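Local coordinates for cobalamin biosynthesis protein CobN (Mycobacterium tuberculosis, PDB 7C6O) that serves as the large catalytic subunit of cobaltochelatase, which inserts cobalt into a corrin-ring precursor during cobalamin biosynthesis, at residues Y195-H200 with P224-S229; A202-Y207 with L336-A341; V248-A253 with G286-S291. One frame throughout, in Å; residues are numbered along the deposited sequence. Where two conformers were deposited one is given.

Contact 1 of 3, residues Y195-H200 with P224-S229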
loop_
_atom_site.group_PDB
_atom_site.type_symbol
_atom_site.label_atom_id
_atom_site.label_comp_id
_atom_site.label_asym_id
_atom_site.label_seq_id
_atom_site.Cartn_x
_atom_site.Cartn_y
_atom_site.Cartn_z
ATOM N N TYR A 195 -17.878 21.185 -0.129
ATOM C CA TYR A 195 -17.348 21.506 -1.446
ATOM C C TYR A 195 -16.740 22.903 -1.426
ATOM O O TYR A 195 -16.876 23.654 -0.458
ATOM C CB TYR A 195 -18.426 21.385 -2.535
ATOM C CG TYR A 195 -19.579 22.360 -2.425
ATOM C CD1 TYR A 195 -20.585 22.175 -1.486
ATOM C CD2 TYR A 195 -19.676 23.450 -3.284
ATOM C CE1 TYR A 195 -21.647 23.058 -1.391
ATOM C CE2 TYR A 195 -20.734 24.338 -3.198
ATOM C CZ TYR A 195 -21.718 24.137 -2.250
ATOM O OH TYR A 195 -22.776 25.017 -2.158
ATOM N N TYR A 196 -16.057 23.246 -2.515
ATOM C CA TYR A 196 -15.268 24.468 -2.560
ATOM C C TYR A 196 -16.135 25.695 -2.814
ATOM O O TYR A 196 -17.081 25.661 -3.608
ATOM C CB TYR A 196 -14.184 24.359 -3.632
ATOM C CG TYR A 196 -12.908 23.738 -3.114
ATOM C CD1 TYR A 196 -12.311 24.208 -1.950
ATOM C CD2 TYR A 196 -12.310 22.672 -3.775
ATOM C CE1 TYR A 196 -11.145 23.643 -1.465
ATOM C CE2 TYR A 196 -11.146 22.098 -3.295
ATOM C CZ TYR A 196 -10.569 22.588 -2.141
ATOM O OH TYR A 196 -9.411 22.022 -1.657
ATOM N N ARG A 197 -15.789 26.787 -2.126
ATOM C CA ARG A 197 -16.491 28.057 -2.279
ATOM C C ARG A 197 -16.436 28.561 -3.715
ATOM O O ARG A 197 -17.404 29.159 -4.201
ATOM C CB ARG A 197 -15.884 29.082 -1.318
ATOM C CG ARG A 197 -16.504 30.469 -1.334
ATOM C CD ARG A 197 -15.833 31.336 -0.274
ATOM N NE ARG A 197 -16.417 32.668 -0.175
ATOM C CZ ARG A 197 -15.994 33.717 -0.870
ATOM N NH1 ARG A 197 -14.984 33.585 -1.718
ATOM N NH2 ARG A 197 -16.580 34.898 -0.717
ATOM N N ALA A 198 -15.321 28.318 -4.410
ATOM C CA ALA A 198 -15.189 28.774 -5.789
ATOM C C ALA A 198 -16.271 28.175 -6.682
ATOM O O ALA A 198 -16.768 28.840 -7.599
ATOM C CB ALA A 198 -13.800 28.429 -6.325
ATOM N N GLN A 199 -16.649 26.919 -6.432
ATOM C CA GLN A 199 -17.717 26.308 -7.217
ATOM C C GLN A 199 -19.069 26.914 -6.868
ATOM O O GLN A 199 -19.922 27.090 -7.746
ATOM C CB GLN A 199 -17.736 24.795 -6.999
ATOM C CG GLN A 199 -16.423 24.105 -7.320
ATOM C CD GLN A 199 -16.011 24.276 -8.769
ATOM O OE1 GLN A 199 -16.846 24.253 -9.674
ATOM N NE2 GLN A 199 -14.715 24.455 -8.996
ATOM N N HIS A 200 -19.289 27.233 -5.591
ATOM C CA HIS A 200 -20.541 27.870 -5.195
ATOM C C HIS A 200 -20.695 29.225 -5.874
ATOM O O HIS A 200 -21.762 29.548 -6.410
ATOM C CB HIS A 200 -20.597 28.017 -3.674
ATOM C CG HIS A 200 -21.917 28.508 -3.165
ATOM N ND1 HIS A 200 -23.013 27.685 -3.025
ATOM C CD2 HIS A 200 -22.318 29.740 -2.769
ATOM C CE1 HIS A 200 -24.032 28.386 -2.561
ATOM N NE2 HIS A 200 -23.637 29.637 -2.397
ATOM N N PRO A 224 -25.354 20.307 2.583
ATOM C CA PRO A 224 -24.290 20.794 1.692
ATOM C C PRO A 224 -23.710 22.109 2.196
ATOM O O PRO A 224 -24.436 23.081 2.417
ATOM C CB PRO A 224 -25.007 20.977 0.350
ATOM C CG PRO A 224 -26.431 21.226 0.724
ATOM C CD PRO A 224 -26.689 20.422 1.969
ATOM N N LEU A 225 -22.391 22.133 2.373
ATOM C CA LEU A 225 -21.687 23.299 2.886
ATOM C C LEU A 225 -20.499 23.603 1.988
ATOM O O LEU A 225 -19.719 22.701 1.664
ATOM C CB LEU A 225 -21.210 23.066 4.327
ATOM C CG LEU A 225 -22.290 22.797 5.376
ATOM C CD1 LEU A 225 -21.667 22.325 6.684
ATOM C CD2 LEU A 225 -23.125 24.046 5.603
ATOM N N TYR A 226 -20.361 24.863 1.585
ATOM C CA TYR A 226 -19.190 25.300 0.839
ATOM C C TYR A 226 -18.231 26.035 1.767
ATOM O O TYR A 226 -18.638 26.621 2.773
ATOM C CB TYR A 226 -19.576 26.196 -0.343
ATOM C CG TYR A 226 -20.234 27.505 0.035
ATOM C CD1 TYR A 226 -21.616 27.609 0.119
ATOM C CD2 TYR A 226 -19.473 28.640 0.295
ATOM C CE1 TYR A 226 -22.222 28.807 0.457
ATOM C CE2 TYR A 226 -20.072 29.841 0.639
ATOM C CZ TYR A 226 -21.445 29.917 0.717
ATOM O OH TYR A 226 -22.047 31.108 1.056
ATOM N N CYS A 227 -16.947 25.992 1.421
ATOM C CA CYS A 227 -15.925 26.656 2.217
ATOM C C CYS A 227 -14.664 26.789 1.381
ATOM O O CYS A 227 -14.490 26.103 0.369
ATOM C CB CYS A 227 -15.627 25.891 3.511
ATOM S SG CYS A 227 -14.795 24.311 3.256
ATOM N N ALA A 228 -13.779 27.684 1.819
ATOM C CA ALA A 228 -12.514 27.858 1.118
ATOM C C ALA A 228 -11.523 26.751 1.454
ATOM O O ALA A 228 -10.748 26.335 0.585
ATOM C CB ALA A 228 -11.910 29.225 1.444
ATOM N N SER A 229 -11.537 26.258 2.691
ATOM C CA SER A 229 -10.601 25.225 3.108
ATOM C C SER A 229 -11.095 24.594 4.400
ATOM O O SER A 229 -11.650 25.281 5.259
ATOM C CB SER A 229 -9.192 25.797 3.310
ATOM O OG SER A 229 -8.336 24.844 3.920
#
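Tyr195 and Tyr226 pair at the carboxy ends of two adjacent parallel strands joined by a beta-alpha-beta crossover, in which strand 190-196 leads through helices 197-202 and 206-217 to strand 221-227. Three backbone hydrogen bonds hold the strand ends together: Tyr195 N to Leu225 O (3.0 Å), Cys227 N to Tyr195 O (3.0 Å) and Arg197 N to Cys227 O (2.9 Å). The third comes from the first turn of the helix that follows Tyr196, its N-cap residue.

The tight part lies on the side of the sheet that carries Tyr195 and Tyr226, where His200 of the following helix packs on them. Tyr226 CB sits over one face of the Tyr195 ring in a CH-pi contact, 3.7 Å from the ring centroid. With its CG lodged between the backbone N and the carbonyl carbon (chi1 64°), Tyr226 raises its own ring against His200. The two rings form an offset stack, centroids 3.8 Å apart and planes only 14° from parallel, and Tyr226 CE1 lies over the centre of the imidazole. Arg197 adds its CG obliquely at Tyr226 CD2.

Toward Ala228, which is exposed, the contact thins out. There the Tyr196 ring brings only its edge, with CE1 3.4 Å from Ala228 O, while its hydroxyl is bonded to Leu252 N. The extended Arg197 chain leads its guanidinium away to Pro174 O and Thr173 O. On the other face of strand 221-227, Leu225 and Cys227 pack on Leu237 of helix 235-241. The stacked imidazole is further held by a hydrogen bond made within 195-200, between His200 ND1 and Tyr195 OH at 2.8 Å.

Contact 2 of 3, residues A202-Y207 with L336-A341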
loop_
_atom_site.group_PDB
_atom_site.type_symbol
_atom_site.label_atom_id
_atom_site.label_comp_id
_atom_site.label_asym_id
_atom_site.label_seq_id
_atom_site.Cartn_x
_atom_site.Cartn_y
_atom_site.Cartn_z
ATOM N N ALA A 202 -19.315 30.273 -8.644
ATOM C CA ALA A 202 -19.507 30.101 -10.078
ATOM C C ALA A 202 -20.910 29.623 -10.425
ATOM O O ALA A 202 -21.339 29.788 -11.572
ATOM C CB ALA A 202 -18.476 29.116 -10.630
ATOM N N GLY A 203 -21.633 29.045 -9.469
ATOM C CA GLY A 203 -22.903 28.417 -9.767
ATOM C C GLY A 203 -22.803 26.989 -10.254
ATOM O O GLY A 203 -23.824 26.413 -10.645
ATOM N N ASN A 204 -21.604 26.404 -10.256
ATOM C CA ASN A 204 -21.412 25.012 -10.668
ATOM C C ASN A 204 -21.612 24.095 -9.460
ATOM O O ASN A 204 -20.685 23.488 -8.925
ATOM C CB ASN A 204 -20.034 24.822 -11.289
ATOM C CG ASN A 204 -20.014 25.123 -12.776
ATOM O OD1 ASN A 204 -21.056 25.158 -13.431
ATOM N ND2 ASN A 204 -18.819 25.330 -13.319
ATOM N N THR A 205 -22.867 24.007 -9.027
ATOM C CA THR A 205 -23.218 23.190 -7.872
ATOM C C THR A 205 -24.051 21.972 -8.247
ATOM O O THR A 205 -24.544 21.274 -7.354
ATOM C CB THR A 205 -23.955 24.031 -6.826
ATOM O OG1 THR A 205 -25.099 24.656 -7.423
ATOM C CG2 THR A 205 -23.031 25.099 -6.257
ATOM N N GLY A 206 -24.207 21.693 -9.543
ATOM C CA GLY A 206 -25.005 20.551 -9.956
ATOM C C GLY A 206 -24.473 19.230 -9.430
ATOM O O GLY A 206 -25.247 18.332 -9.090
ATOM N N TYR A 207 -23.146 19.089 -9.354
ATOM C CA TYR A 207 -22.583 17.851 -8.819
ATOM C C TYR A 207 -22.909 17.688 -7.340
ATOM O O TYR A 207 -23.077 16.557 -6.865
ATOM C CB TYR A 207 -21.069 17.795 -9.059
ATOM C CG TYR A 207 -20.216 18.738 -8.228
ATOM C CD1 TYR A 207 -19.357 18.248 -7.250
ATOM C CD2 TYR A 207 -20.253 20.113 -8.435
ATOM C CE1 TYR A 207 -18.563 19.102 -6.493
ATOM C CE2 TYR A 207 -19.464 20.972 -7.682
ATOM C CZ TYR A 207 -18.624 20.461 -6.713
ATOM O OH TYR A 207 -17.843 21.316 -5.968
ATOM N N LEU A 336 -14.490 26.584 -20.397
ATOM C CA LEU A 336 -15.116 26.668 -19.085
ATOM C C LEU A 336 -15.362 25.267 -18.542
ATOM O O LEU A 336 -15.852 24.390 -19.260
ATOM C CB LEU A 336 -16.426 27.454 -19.156
ATOM C CG LEU A 336 -16.310 28.908 -19.621
ATOM C CD1 LEU A 336 -17.601 29.664 -19.345
ATOM C CD2 LEU A 336 -15.127 29.600 -18.961
ATOM N N ILE A 337 -15.030 25.071 -17.274
ATOM C CA ILE A 337 -15.048 23.764 -16.631
ATOM C C ILE A 337 -16.348 23.598 -15.861
ATOM O O ILE A 337 -16.831 24.539 -15.216
ATOM C CB ILE A 337 -13.831 23.606 -15.699
ATOM C CG1 ILE A 337 -12.533 23.776 -16.489
ATOM C CG2 ILE A 337 -13.866 22.263 -14.985
ATOM C CD1 ILE A 337 -11.315 23.986 -15.614
ATOM N N SER A 338 -16.917 22.398 -15.927
ATOM C CA SER A 338 -18.064 22.031 -15.115
ATOM C C SER A 338 -17.885 20.597 -14.638
ATOM O O SER A 338 -17.327 19.759 -15.349
ATOM C CB SER A 338 -19.379 22.173 -15.891
ATOM O OG SER A 338 -20.478 21.741 -15.110
ATOM N N TYR A 339 -18.346 20.326 -13.423
ATOM C CA TYR A 339 -18.300 18.983 -12.860
ATOM C C TYR A 339 -19.675 18.343 -13.003
ATOM O O TYR A 339 -20.666 18.861 -12.477
ATOM C CB TYR A 339 -17.848 19.014 -11.400
ATOM C CG TYR A 339 -16.352 19.203 -11.259
ATOM C CD1 TYR A 339 -15.795 20.472 -11.169
ATOM C CD2 TYR A 339 -15.495 18.107 -11.236
ATOM C CE1 TYR A 339 -14.429 20.646 -11.047
ATOM C CE2 TYR A 339 -14.129 18.271 -11.114
ATOM C CZ TYR A 339 -13.600 19.542 -11.021
ATOM O OH TYR A 339 -12.238 19.708 -10.900
ATOM N N VAL A 340 -19.729 17.229 -13.728
ATOM C CA VAL A 340 -20.973 16.542 -14.051
ATOM C C VAL A 340 -21.021 15.248 -13.252
ATOM O O VAL A 340 -20.063 14.464 -13.267
ATOM C CB VAL A 340 -21.081 16.273 -15.561
ATOM C CG1 VAL A 340 -22.393 15.596 -15.888
ATOM C CG2 VAL A 340 -20.937 17.574 -16.338
ATOM N N ALA A 341 -22.135 15.018 -12.563
ATOM C CA ALA A 341 -22.232 13.912 -11.624
ATOM C C ALA A 341 -22.754 12.643 -12.287
ATOM O O ALA A 341 -23.554 12.686 -13.226
ATOM C CB ALA A 341 -23.134 14.285 -10.448
HETATM O O HOH W 1 -21.771 20.705 -11.217
#
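Tyr207, in the first turn of helix 206-217, meets Tyr339 and Ala341 of strand 337-341, so that a helix start is laid against an edge strand of the sheet.

The apolar part is centred on Tyr207. Tyr339 CB lies over one face of its ring, a CH-pi contact 4.3 Å from the centroid. The two tyrosine side chains run side by side and point the same way, but their ring planes are 43° apart and their centroids 5.8 Å from each other, an oblique pairing. Tyr207 has its CG between the backbone N and the carbonyl carbon (chi1 71°), which turns the edge of the ring to the loop, with Asn204 O in the ring plane. At the root of the side chain, Ala341 CB rests 4.0 Å from Tyr207 CA.

One polar link runs through a water. It accepts from Tyr207 N at 2.8 Å and lies next to Tyr339 O, so close that the length of that second bond is doubtful. At the far end of the contact, in the conformer given, Asn204 at the centre of an inverse gamma turn points its amide toward the strand, ND2 2.9 Å from Ile337 O; with a second conformer present, this approach is doubtful.

Gly203, just before, ends helix 197-202 in a Schellman motif with positive phi, and the short link to helix 206-217 follows. Around this surface contact, helix 49-58 reaches Asn204 through Ile53 and Arg56. Tyr207 also packs on Gln199, on Tyr195 of strand 190-196 and on Ser327 of strand 321-331, the antiparallel neighbour of strand 337-341.

Contact 3 of 3, residues V248-A253 with G286-S291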
loop_
_atom_site.group_PDB
_atom_site.type_symbol
_atom_site.label_atom_id
_atom_site.label_comp_id
_atom_site.label_asym_id
_atom_site.label_seq_id
_atom_site.Cartn_x
_atom_site.Cartn_y
_atom_site.Cartn_z
ATOM N N VAL A 248 -19.123 13.837 3.775
ATOM C CA VAL A 248 -18.510 13.569 2.478
ATOM C C VAL A 248 -17.791 14.839 2.046
ATOM O O VAL A 248 -18.414 15.896 1.904
ATOM C CB VAL A 248 -19.547 13.139 1.431
ATOM C CG1 VAL A 248 -18.860 12.878 0.102
ATOM C CG2 VAL A 248 -20.299 11.901 1.893
ATOM N N VAL A 249 -16.480 14.748 1.841
ATOM C CA VAL A 249 -15.665 15.909 1.512
ATOM C C VAL A 249 -15.179 15.784 0.076
ATOM O O VAL A 249 -14.857 14.686 -0.393
ATOM C CB VAL A 249 -14.485 16.081 2.490
ATOM C CG1 VAL A 249 -15.005 16.275 3.903
ATOM C CG2 VAL A 249 -13.537 14.892 2.423
ATOM N N THR A 250 -15.154 16.915 -0.627
ATOM C CA THR A 250 -14.613 16.990 -1.980
ATOM C C THR A 250 -13.467 17.989 -2.058
ATOM O O THR A 250 -13.108 18.437 -3.152
ATOM C CB THR A 250 -15.710 17.352 -2.985
ATOM O OG1 THR A 250 -16.181 18.680 -2.729
ATOM C CG2 THR A 250 -16.877 16.383 -2.872
ATOM N N VAL A 251 -12.888 18.345 -0.916
ATOM C CA VAL A 251 -11.806 19.313 -0.850
ATOM C C VAL A 251 -10.509 18.591 -0.492
ATOM O O VAL A 251 -10.505 17.418 -0.118
ATOM C CB VAL A 251 -12.112 20.441 0.156
ATOM C CG1 VAL A 251 -13.389 21.166 -0.244
ATOM C CG2 VAL A 251 -12.238 19.869 1.563
ATOM N N LEU A 252 -9.396 19.314 -0.605
ATOM C CA LEU A 252 -8.079 18.764 -0.321
ATOM C C LEU A 252 -7.924 18.458 1.169
ATOM O O LEU A 252 -8.739 18.854 2.007
ATOM C CB LEU A 252 -6.987 19.735 -0.774
ATOM C CG LEU A 252 -6.416 19.604 -2.190
ATOM C CD1 LEU A 252 -7.450 19.107 -3.182
ATOM C CD2 LEU A 252 -5.853 20.945 -2.639
ATOM N N ALA A 253 -6.843 17.747 1.494
ATOM C CA ALA A 253 -6.580 17.360 2.875
ATOM C C ALA A 253 -6.363 18.587 3.754
ATOM O O ALA A 253 -5.899 19.635 3.298
ATOM C CB ALA A 253 -5.359 16.441 2.952
ATOM N N GLY A 286 -15.310 11.839 -1.250
ATOM C CA GLY A 286 -16.016 11.595 -2.490
ATOM C C GLY A 286 -15.208 12.152 -3.641
ATOM O O GLY A 286 -14.971 13.361 -3.704
ATOM N N LEU A 287 -14.767 11.289 -4.549
ATOM C CA LEU A 287 -13.809 11.702 -5.563
ATOM C C LEU A 287 -14.503 12.498 -6.663
ATOM O O LEU A 287 -15.575 12.117 -7.143
ATOM C CB LEU A 287 -13.094 10.483 -6.144
ATOM C CG LEU A 287 -12.413 9.565 -5.122
ATOM C CD1 LEU A 287 -11.790 8.365 -5.812
ATOM C CD2 LEU A 287 -11.366 10.322 -4.310
ATOM N N CYS A 288 -13.894 13.616 -7.043
ATOM C CA CYS A 288 -14.358 14.465 -8.138
ATOM C C CYS A 288 -13.188 14.584 -9.107
ATOM O O CYS A 288 -12.299 15.417 -8.911
ATOM C CB CYS A 288 -14.806 15.830 -7.630
ATOM S SG CYS A 288 -16.160 15.765 -6.447
ATOM N N LEU A 289 -13.184 13.750 -10.140
ATOM C CA LEU A 289 -12.009 13.638 -10.989
ATOM C C LEU A 289 -11.822 14.894 -11.829
ATOM O O LEU A 289 -12.786 15.475 -12.336
ATOM C CB LEU A 289 -12.117 12.413 -11.894
ATOM C CG LEU A 289 -12.324 11.083 -11.167
ATOM C CD1 LEU A 289 -12.047 9.916 -12.099
ATOM C CD2 LEU A 289 -11.450 11.005 -9.924
ATOM N N THR A 290 -10.567 15.318 -11.962
ATOM C CA THR A 290 -10.203 16.399 -12.870
ATOM C C THR A 290 -9.978 15.907 -14.292
ATOM O O THR A 290 -9.292 16.572 -15.077
ATOM C CB THR A 290 -8.954 17.123 -12.359
ATOM O OG1 THR A 290 -7.852 16.211 -12.322
ATOM C CG2 THR A 290 -9.194 17.668 -10.965
ATOM N N SER A 291 -10.538 14.749 -14.625
ATOM C CA SER A 291 -10.480 14.132 -15.937
ATOM C C SER A 291 -11.889 13.741 -16.362
ATOM O O SER A 291 -12.759 13.535 -15.509
ATOM C CB SER A 291 -9.566 12.897 -15.923
ATOM O OG SER A 291 -9.849 12.074 -14.805
#
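Gly286 N donates to Val249 O at 3.0 Å, the one hydrogen bond between these two segments. It joins strands 246-249 and 283-289, parallel neighbours in the sheet and the two strands of a beta-alpha-beta unit whose helix is 274-277. Val249 is the last residue of its strand, so this bond stands where the pair begins to part: strand 283-289 runs on, while the other chain turns off into a loop.

Methyl groups pack beside the bond. Val248 CG1, anti to its own backbone nitrogen, leans against the glycine backbone, 3.9 Å from Gly286 N. Gly286 has no side chain, and the methyl group therefore lies directly against the main chain. On the far side of the bond along the chain, Thr250 CG2 touches both Gly286 O and Cys288 SG, each at 3.7 Å.

The Thr250 rotamer (chi1 66°) decides which branch does this. It puts OG1 between the backbone N and the carbonyl carbon, turned to strand 190-196, where it bonds to Leu194 O, and leaves CG2 for Cys288. Phe326 of strand 321-331 packs on both Thr250 and Cys288. Past Thr250 the departing loop is held through Val251 O, which takes hydrogen bonds from Arg320 NH1 and Gln285 NE2.

The chemistry is thus divided: Thr250 spends its hydroxyl on one neighbouring strand and its methyl on the other, and the sulfur of Cys288 is met by carbon. Between these two segments one backbone bond is joined by close packing of methyls against backbone and sulfur, while Val249 is also backbone-bonded to Leu284, shortly before Gly286, so the buried junction draws on main-chain pairing and side-chain contact together.

In the fold
From the N terminus, strand 190-196 and helix 197-202 open contact 1, and the loop into helix 206-217 opens contact 2 before 224-229 closes contact 1; these two contacts therefore cross. Contact 3 follows contact 1 in series, and its whole loop is nested inside the long one that 336-341 closes. All three reach the same mixed sheet: contact 1 ties 190-196 to 221-227 on one side, contact 3 ties 246-249 to 283-289 on the other, and strands 190-196 and 246-249 are themselves neighbours. Contact 2 brings a helix start to the outermost strand 337-341. Tyr195 CA against Thr250 OG1 and Tyr339 CE2 against Leu289 O join them directly.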